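Local coordinates for protein peroxisomal acyl-CoA oxidase 1A (Solanum lycopersicum, PDB 2FON) that probably oxidises acyl-CoA thioesters with the help of bound FAD, in peroxisomal fatty acid beta-oxidation, at residues B[357-369]-B[547-559]. Residues are numbered along the deposited sequence; the frame is centred on the assembly and turned at random.
Sequences LASAYAFRFVGEW and QLIVVSKYIEKLQ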
# COMPACT_ATOMS: atom_id res chain seq x y z
N LEU B 357 -11.69 -11.72 -2.44
CA LEU B 357 -13.06 -12.15 -2.21
C LEU B 357 -13.10 -13.35 -1.24
O LEU B 357 -13.67 -13.26 -0.14
CB LEU B 357 -13.60 -12.54 -3.53
CG LEU B 357 -15.06 -12.76 -3.81
CD1 LEU B 357 -15.98 -12.16 -2.78
CD2 LEU B 357 -15.25 -12.14 -5.16
N ALA B 358 -12.47 -14.45 -1.64
CA ALA B 358 -12.28 -15.59 -0.77
C ALA B 358 -11.87 -15.18 0.61
O ALA B 358 -12.46 -15.67 1.58
CB ALA B 358 -11.26 -16.52 -1.33
N SER B 359 -10.88 -14.28 0.74
CA SER B 359 -10.44 -13.86 2.08
C SER B 359 -11.54 -13.15 2.92
O SER B 359 -11.59 -13.29 4.13
CB SER B 359 -9.21 -12.95 1.99
OG SER B 359 -8.05 -13.64 1.54
N ALA B 360 -12.42 -12.39 2.27
CA ALA B 360 -13.46 -11.67 2.99
C ALA B 360 -14.43 -12.66 3.60
O ALA B 360 -14.88 -12.47 4.75
CB ALA B 360 -14.20 -10.74 2.07
N TYR B 361 -14.78 -13.72 2.84
CA TYR B 361 -15.63 -14.77 3.43
C TYR B 361 -14.82 -15.55 4.50
O TYR B 361 -15.33 -15.79 5.60
CB TYR B 361 -16.26 -15.63 2.36
CG TYR B 361 -17.47 -15.03 1.65
CD1 TYR B 361 -17.32 -14.10 0.64
CD2 TYR B 361 -18.75 -15.43 1.98
CE1 TYR B 361 -18.44 -13.53 -0.01
CE2 TYR B 361 -19.89 -14.90 1.32
CZ TYR B 361 -19.72 -13.95 0.32
OH TYR B 361 -20.84 -13.43 -0.31
N ALA B 362 -13.55 -15.87 4.25
CA ALA B 362 -12.77 -16.59 5.28
C ALA B 362 -12.71 -15.81 6.58
O ALA B 362 -13.09 -16.35 7.62
CB ALA B 362 -11.38 -17.00 4.80
N PHE B 363 -12.25 -14.55 6.52
CA PHE B 363 -12.18 -13.67 7.70
C PHE B 363 -13.58 -13.41 8.26
O PHE B 363 -13.76 -13.30 9.45
CB PHE B 363 -11.48 -12.33 7.38
CG PHE B 363 -10.05 -12.46 6.84
CD1 PHE B 363 -9.39 -11.35 6.32
CD2 PHE B 363 -9.38 -13.67 6.85
CE1 PHE B 363 -8.08 -11.47 5.80
CE2 PHE B 363 -8.10 -13.81 6.37
CZ PHE B 363 -7.44 -12.72 5.83
N ARG B 364 -14.60 -13.39 7.42
CA ARG B 364 -15.95 -13.35 8.02
C ARG B 364 -16.23 -14.48 8.99
O ARG B 364 -16.88 -14.26 10.02
CB ARG B 364 -17.08 -13.30 7.02
CG ARG B 364 -18.32 -12.78 7.69
CD ARG B 364 -18.14 -11.41 8.15
NE ARG B 364 -19.40 -10.80 8.51
CZ ARG B 364 -19.68 -9.50 8.39
NH1 ARG B 364 -18.79 -8.68 7.86
NH2 ARG B 364 -20.88 -9.02 8.74
N PHE B 365 -15.74 -15.67 8.66
CA PHE B 365 -16.08 -16.88 9.39
C PHE B 365 -15.17 -17.09 10.54
O PHE B 365 -15.61 -17.50 11.62
CB PHE B 365 -16.11 -18.06 8.44
CG PHE B 365 -17.17 -17.94 7.35
CD1 PHE B 365 -16.97 -18.49 6.07
CD2 PHE B 365 -18.36 -17.26 7.61
CE1 PHE B 365 -17.91 -18.39 5.10
CE2 PHE B 365 -19.33 -17.16 6.64
CZ PHE B 365 -19.13 -17.74 5.38
N VAL B 366 -13.91 -16.74 10.37
CA VAL B 366 -13.04 -16.75 11.53
C VAL B 366 -13.54 -15.68 12.48
O VAL B 366 -13.55 -15.86 13.68
CB VAL B 366 -11.52 -16.70 11.17
CG1 VAL B 366 -11.03 -15.30 10.94
CG2 VAL B 366 -10.73 -17.35 12.26
N GLY B 367 -14.09 -14.61 11.95
CA GLY B 367 -14.85 -13.70 12.81
C GLY B 367 -15.96 -14.31 13.67
O GLY B 367 -16.07 -13.98 14.86
N GLU B 368 -16.79 -15.19 13.11
CA GLU B 368 -17.88 -15.77 13.90
C GLU B 368 -17.31 -16.73 14.88
O GLU B 368 -17.88 -16.94 15.95
CB GLU B 368 -18.86 -16.58 13.06
CG GLU B 368 -19.71 -15.80 12.07
CD GLU B 368 -20.54 -16.74 11.16
OE1 GLU B 368 -20.72 -17.94 11.49
OE2 GLU B 368 -20.99 -16.26 10.10
N TRP B 369 -16.20 -17.37 14.52
CA TRP B 369 -15.69 -18.39 15.39
C TRP B 369 -15.11 -17.73 16.63
O TRP B 369 -15.09 -18.33 17.71
CB TRP B 369 -14.72 -19.35 14.69
CG TRP B 369 -14.06 -20.23 15.67
CD1 TRP B 369 -14.58 -21.33 16.23
CD2 TRP B 369 -12.78 -20.02 16.28
NE1 TRP B 369 -13.71 -21.84 17.16
CE2 TRP B 369 -12.59 -21.06 17.21
CE3 TRP B 369 -11.78 -19.06 16.12
CZ2 TRP B 369 -11.45 -21.18 17.98
CZ3 TRP B 369 -10.62 -19.17 16.89
CH2 TRP B 369 -10.47 -20.23 17.83
N GLN B 547 -2.74 -19.06 9.44
CA GLN B 547 -3.32 -19.45 8.18
C GLN B 547 -4.07 -20.73 8.38
O GLN B 547 -5.14 -20.91 7.81
CB GLN B 547 -2.23 -19.62 7.15
CG GLN B 547 -1.77 -18.28 6.59
CD GLN B 547 -0.61 -18.38 5.63
OE1 GLN B 547 0.24 -19.24 5.72
NE2 GLN B 547 -0.56 -17.49 4.71
N LEU B 548 -3.54 -21.60 9.24
CA LEU B 548 -4.14 -22.87 9.50
C LEU B 548 -5.42 -22.66 10.31
O LEU B 548 -6.42 -23.33 10.12
CB LEU B 548 -3.16 -23.82 10.22
CG LEU B 548 -3.80 -24.99 10.98
CD1 LEU B 548 -4.50 -25.94 10.04
CD2 LEU B 548 -2.83 -25.74 11.84
N ILE B 549 -5.38 -21.73 11.25
CA ILE B 549 -6.59 -21.49 12.01
C ILE B 549 -7.67 -21.03 11.02
O ILE B 549 -8.80 -21.57 11.06
CB ILE B 549 -6.37 -20.48 13.17
CG1 ILE B 549 -5.37 -21.02 14.19
CG2 ILE B 549 -7.65 -20.22 13.91
CD1 ILE B 549 -4.97 -19.96 15.16
N VAL B 550 -7.35 -20.11 10.10
CA VAL B 550 -8.36 -19.61 9.21
C VAL B 550 -8.89 -20.79 8.42
O VAL B 550 -10.07 -21.12 8.51
CB VAL B 550 -7.85 -18.49 8.29
CG1 VAL B 550 -8.93 -18.00 7.33
CG2 VAL B 550 -7.34 -17.27 9.11
N VAL B 551 -8.03 -21.51 7.73
CA VAL B 551 -8.53 -22.60 6.90
C VAL B 551 -9.36 -23.58 7.71
O VAL B 551 -10.45 -23.96 7.30
CB VAL B 551 -7.41 -23.31 6.23
CG1 VAL B 551 -7.94 -24.51 5.56
CG2 VAL B 551 -6.74 -22.37 5.20
N SER B 552 -8.88 -24.00 8.86
CA SER B 552 -9.59 -25.04 9.59
C SER B 552 -10.96 -24.58 10.12
O SER B 552 -11.81 -25.43 10.43
CB SER B 552 -8.75 -25.58 10.72
OG SER B 552 -8.90 -24.72 11.81
N LYS B 553 -11.15 -23.27 10.24
CA LYS B 553 -12.42 -22.75 10.75
C LYS B 553 -13.42 -22.58 9.61
O LYS B 553 -14.63 -22.68 9.77
CB LYS B 553 -12.21 -21.42 11.49
CG LYS B 553 -11.35 -21.58 12.72
CD LYS B 553 -12.02 -22.44 13.73
CE LYS B 553 -11.09 -22.98 14.80
NZ LYS B 553 -11.79 -24.19 15.50
N TYR B 554 -12.87 -22.33 8.44
CA TYR B 554 -13.65 -22.27 7.24
C TYR B 554 -14.22 -23.68 6.99
O TYR B 554 -15.41 -23.85 6.62
CB TYR B 554 -12.78 -21.75 6.08
CG TYR B 554 -13.59 -21.14 4.96
CD1 TYR B 554 -13.23 -19.95 4.35
CD2 TYR B 554 -14.75 -21.78 4.51
CE1 TYR B 554 -14.01 -19.42 3.30
CE2 TYR B 554 -15.51 -21.27 3.49
CZ TYR B 554 -15.16 -20.10 2.89
OH TYR B 554 -16.00 -19.69 1.90
N ILE B 555 -13.38 -24.70 7.20
CA ILE B 555 -13.83 -26.05 6.96
C ILE B 555 -14.89 -26.39 8.00
O ILE B 555 -15.87 -27.07 7.68
CB ILE B 555 -12.66 -27.10 6.94
CG1 ILE B 555 -11.66 -26.81 5.79
CG2 ILE B 555 -13.20 -28.54 6.89
CD1 ILE B 555 -10.40 -27.68 5.82
N GLU B 556 -14.70 -25.90 9.22
CA GLU B 556 -15.62 -26.23 10.31
C GLU B 556 -17.00 -25.66 10.04
O GLU B 556 -18.04 -26.29 10.31
CB GLU B 556 -15.08 -25.72 11.62
CG GLU B 556 -14.27 -26.73 12.40
CD GLU B 556 -13.97 -26.27 13.84
OE1 GLU B 556 -14.61 -25.31 14.37
OE2 GLU B 556 -13.06 -26.89 14.45
N LYS B 557 -16.98 -24.43 9.51
CA LYS B 557 -18.15 -23.69 9.07
C LYS B 557 -18.95 -24.47 7.98
O LYS B 557 -20.19 -24.55 8.04
CB LYS B 557 -17.68 -22.35 8.56
CG LYS B 557 -18.73 -21.44 8.03
CD LYS B 557 -19.88 -21.30 8.99
CE LYS B 557 -20.98 -20.50 8.35
NZ LYS B 557 -21.81 -19.97 9.44
N LEU B 558 -18.23 -25.09 7.06
CA LEU B 558 -18.88 -25.85 5.99
C LEU B 558 -19.66 -27.08 6.45
O LEU B 558 -20.52 -27.55 5.70
CB LEU B 558 -17.91 -26.15 4.85
CG LEU B 558 -17.32 -24.87 4.17
CD1 LEU B 558 -16.49 -25.21 2.92
CD2 LEU B 558 -18.33 -23.74 3.84
N GLN B 559 -19.39 -27.57 7.66
CA GLN B 559 -20.17 -28.71 8.26
C GLN B 559 -21.48 -28.28 8.94
O GLN B 559 -22.29 -29.13 9.28
CB GLN B 559 -19.34 -29.46 9.29
CG GLN B 559 -18.16 -30.23 8.76
CD GLN B 559 -16.96 -30.16 9.70
OE1 GLN B 559 -17.11 -29.99 10.92
NE2 GLN B 559 -15.75 -30.27 9.14
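F365 wedges into the hollow between Y554 and K557 on the other helix. Its edge meets the face of Y554 in a T-shaped pair, planes at 90° and centroids 5.3 Å apart, while CG of K557 lies over one F365 face in a CH-pi contact. The two helical segments cross at 81°, axes 8.8 Å apart at closest approach, a spacing that suits the small A362: its CB fits between CD1 of Y554, at 3.5 Å, and CG1 of V550. CG of Y554 stands anti to the backbone N (chi1 -157°), which turns the ring's edge to A362 CB and its face to F365. The broad indole of W369 lies across K553, whose CE comes within 3.4 Å of W369 CE2, with NZ over the five-membered ring as a cation-pi partner; an alanine here would probably uncover the K553 methylenes and take away the ring its ammonium rests on. K553 NZ also bonds weakly to E556 of its own helix, whereas K557 NZ bridges to E368 OE1 at 3.1 Å, with Q560 as second partner. This chemistry implies an apolar seam joining helices 347-380 and 535-558, with one salt bridge across it, from a buried lysine to a partly exposed glutamate.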